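Putative eukaryotic translation initiation factor eIF-4E (Leishmania major, PDB 5WB5) probably binds the methylated cap at the 5' end of messenger RNA, including the trypanosomatid cap 4, and serves in translation initiation. Local coordinates at residues K98-L103 against S209-K214. Sequence-based numbering, arbitrary orientation.
Sequences KLWVNL and SMVFTK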
loop_
_atom_site.group_PDB
_atom_site.type_symbol
_atom_site.label_atom_id
_atom_site.label_comp_id
_atom_site.label_asym_id
_atom_site.label_seq_id
_atom_site.Cartn_x
_atom_site.Cartn_y
_atom_site.Cartn_z
ATOM N N LYS A 98 7.455 -11.817 -3.285
ATOM C CA LYS A 98 7.385 -10.364 -3.309
ATOM C C LYS A 98 8.505 -9.795 -4.166
ATOM O O LYS A 98 9.653 -10.246 -4.090
ATOM C CB LYS A 98 7.461 -9.773 -1.893
ATOM C CG LYS A 98 8.743 -10.072 -1.133
ATOM C CD LYS A 98 8.713 -9.419 0.244
ATOM C CE LYS A 98 9.942 -9.767 1.068
ATOM N NZ LYS A 98 9.966 -11.207 1.438
ATOM N N LEU A 99 8.151 -8.808 -4.987
ATOM C CA LEU A 99 9.110 -8.031 -5.764
ATOM C C LEU A 99 9.298 -6.686 -5.073
ATOM O O LEU A 99 8.347 -5.909 -4.965
ATOM C CB LEU A 99 8.619 -7.833 -7.198
ATOM C CG LEU A 99 9.459 -6.944 -8.126
ATOM C CD1 LEU A 99 10.685 -7.688 -8.645
ATOM C CD2 LEU A 99 8.614 -6.438 -9.276
ATOM N N TRP A 100 10.514 -6.412 -4.605
ATOM C CA TRP A 100 10.761 -5.236 -3.787
ATOM C C TRP A 100 11.943 -4.439 -4.321
ATOM O O TRP A 100 12.749 -4.921 -5.123
ATOM C CB TRP A 100 11.001 -5.616 -2.316
ATOM C CG TRP A 100 12.101 -6.608 -2.086
ATOM C CD1 TRP A 100 11.997 -7.969 -2.105
ATOM C CD2 TRP A 100 13.471 -6.316 -1.780
ATOM N NE1 TRP A 100 13.217 -8.542 -1.836
ATOM C CE2 TRP A 100 14.138 -7.548 -1.631
ATOM C CE3 TRP A 100 14.197 -5.132 -1.619
ATOM C CZ2 TRP A 100 15.497 -7.630 -1.334
ATOM C CZ3 TRP A 100 15.547 -5.217 -1.324
ATOM C CH2 TRP A 100 16.181 -6.455 -1.184
ATOM N N VAL A 101 12.007 -3.189 -3.864
ATOM C CA VAL A 101 13.043 -2.238 -4.241
ATOM C C VAL A 101 13.382 -1.378 -3.031
ATOM O O VAL A 101 12.536 -1.130 -2.164
ATOM C CB VAL A 101 12.608 -1.341 -5.422
ATOM C CG1 VAL A 101 12.309 -2.179 -6.655
ATOM C CG2 VAL A 101 11.393 -0.506 -5.044
ATOM N N ASN A 102 14.629 -0.909 -2.984
ATOM C CA ASN A 102 15.124 -0.052 -1.909
ATOM C C ASN A 102 15.245 1.370 -2.447
ATOM O O ASN A 102 16.165 1.678 -3.209
ATOM C CB ASN A 102 16.466 -0.547 -1.376
ATOM C CG ASN A 102 16.380 -1.927 -0.755
ATOM O OD1 ASN A 102 15.296 -2.401 -0.417
ATOM N ND2 ASN A 102 17.526 -2.577 -0.595
ATOM N N LEU A 103 14.313 2.230 -2.054
ATOM C CA LEU A 103 14.405 3.654 -2.318
ATOM C C LEU A 103 15.214 4.323 -1.210
ATOM O O LEU A 103 15.504 3.726 -0.172
ATOM C CB LEU A 103 13.008 4.267 -2.404
ATOM C CG LEU A 103 11.966 3.422 -3.141
ATOM C CD1 LEU A 103 10.578 4.015 -2.967
ATOM C CD2 LEU A 103 12.325 3.296 -4.618
ATOM N N SER A 209 17.729 -0.718 -5.807
ATOM C CA SER A 209 17.715 -2.172 -5.780
ATOM C C SER A 209 16.377 -2.666 -6.310
ATOM O O SER A 209 15.348 -2.002 -6.155
ATOM C CB SER A 209 17.956 -2.708 -4.361
ATOM O OG SER A 209 17.705 -4.101 -4.283
ATOM N N MET A 210 16.407 -3.831 -6.953
ATOM C CA MET A 210 15.187 -4.516 -7.371
ATOM C C MET A 210 15.430 -6.012 -7.268
ATOM O O MET A 210 16.365 -6.534 -7.881
ATOM C CB MET A 210 14.782 -4.129 -8.796
ATOM C CG MET A 210 13.534 -4.853 -9.292
ATOM S SD MET A 210 12.772 -4.071 -10.728
ATOM C CE MET A 210 11.912 -2.703 -9.959
ATOM N N VAL A 211 14.591 -6.692 -6.495
ATOM C CA VAL A 211 14.813 -8.092 -6.152
ATOM C C VAL A 211 13.463 -8.780 -6.027
ATOM O O VAL A 211 12.563 -8.276 -5.351
ATOM C CB VAL A 211 15.607 -8.229 -4.835
ATOM C CG1 VAL A 211 15.796 -9.694 -4.459
ATOM C CG2 VAL A 211 16.953 -7.519 -4.932
ATOM N N PHE A 212 13.321 -9.934 -6.671
ATOM C CA PHE A 212 12.187 -10.813 -6.432
ATOM C C PHE A 212 12.600 -11.909 -5.459
ATOM O O PHE A 212 13.730 -12.403 -5.511
ATOM C CB PHE A 212 11.670 -11.441 -7.726
ATOM C CG PHE A 212 10.429 -12.267 -7.533
ATOM C CD1 PHE A 212 9.193 -11.656 -7.382
ATOM C CD2 PHE A 212 10.496 -13.649 -7.488
ATOM C CE1 PHE A 212 8.048 -12.408 -7.197
ATOM C CE2 PHE A 212 9.351 -14.408 -7.304
ATOM C CZ PHE A 212 8.126 -13.785 -7.159
ATOM N N THR A 213 11.679 -12.287 -4.575
ATOM C CA THR A 213 11.969 -13.274 -3.542
ATOM C C THR A 213 10.745 -14.149 -3.333
ATOM O O THR A 213 9.680 -13.645 -2.967
ATOM C CB THR A 213 12.366 -12.591 -2.230
ATOM O OG1 THR A 213 13.457 -11.692 -2.466
ATOM C CG2 THR A 213 12.778 -13.623 -1.192
ATOM N N LYS A 214 10.898 -15.449 -3.570
ATOM C CA LYS A 214 9.843 -16.397 -3.243
ATOM C C LYS A 214 9.798 -16.618 -1.738
ATOM O O LYS A 214 10.831 -16.640 -1.064
ATOM C CB LYS A 214 10.071 -17.728 -3.965
ATOM C CG LYS A 214 8.996 -18.772 -3.693
ATOM C CD LYS A 214 9.256 -20.055 -4.468
ATOM C CE LYS A 214 8.191 -21.102 -4.181
ATOM N NZ LYS A 214 8.457 -22.384 -4.892
#
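Trp100 lies flat against Val211 on one face of an antiparallel strand pair formed by 98-103 and 210-214. Followed outward, its CB carries CG between the backbone N and the carbonyl carbon (chi1 55°), which folds the indole back over the neighbouring strand. CG and CD1 then pass over the carbonyl of Val211, with Trp100 CD1 3.3 Å from Val211 O. Trp100 NE1 donates a fairly straight hydrogen bond of 3.2 Å to Thr213 OG1, which lies close to the ring plane. Val211 CB sits over the face at CE2 and CZ2, offset toward the rim, and makes a CH-pi contact 3.9 Å from the centroid of the six-membered ring of Trp100, while CH2 meets Val211 CG2. At the far end CZ3 nears Ser209 OG, and the amide of Asn102 stands at the ring edge.

The backbones are joined by two hydrogen-bonded pairs. Trp100 N reaches Val211 O over 2.9 Å with a nearly straight N-H...O angle of 174°, with Val211 N returning a bond to Trp100 O; Lys98 and Thr213 exchange the other two bonds. On the reverse face, Leu99 CB meets the edge of the Phe212 ring (3.9 Å to Phe212 CD1), and Met210 lies alongside Val101.

Strand 210-214 is the outermost on this side of the curved eIF4E sheet, and strand 97-104 lies between it and strand 175-182, whose Arg177 makes a cation-pi contact with Trp100. Helix 188-200 packs against the face that carries Leu99, Met210 and Phe212, where Leu194 touches Leu99, Thr199 touches Met210 and Ile191 touches Phe212.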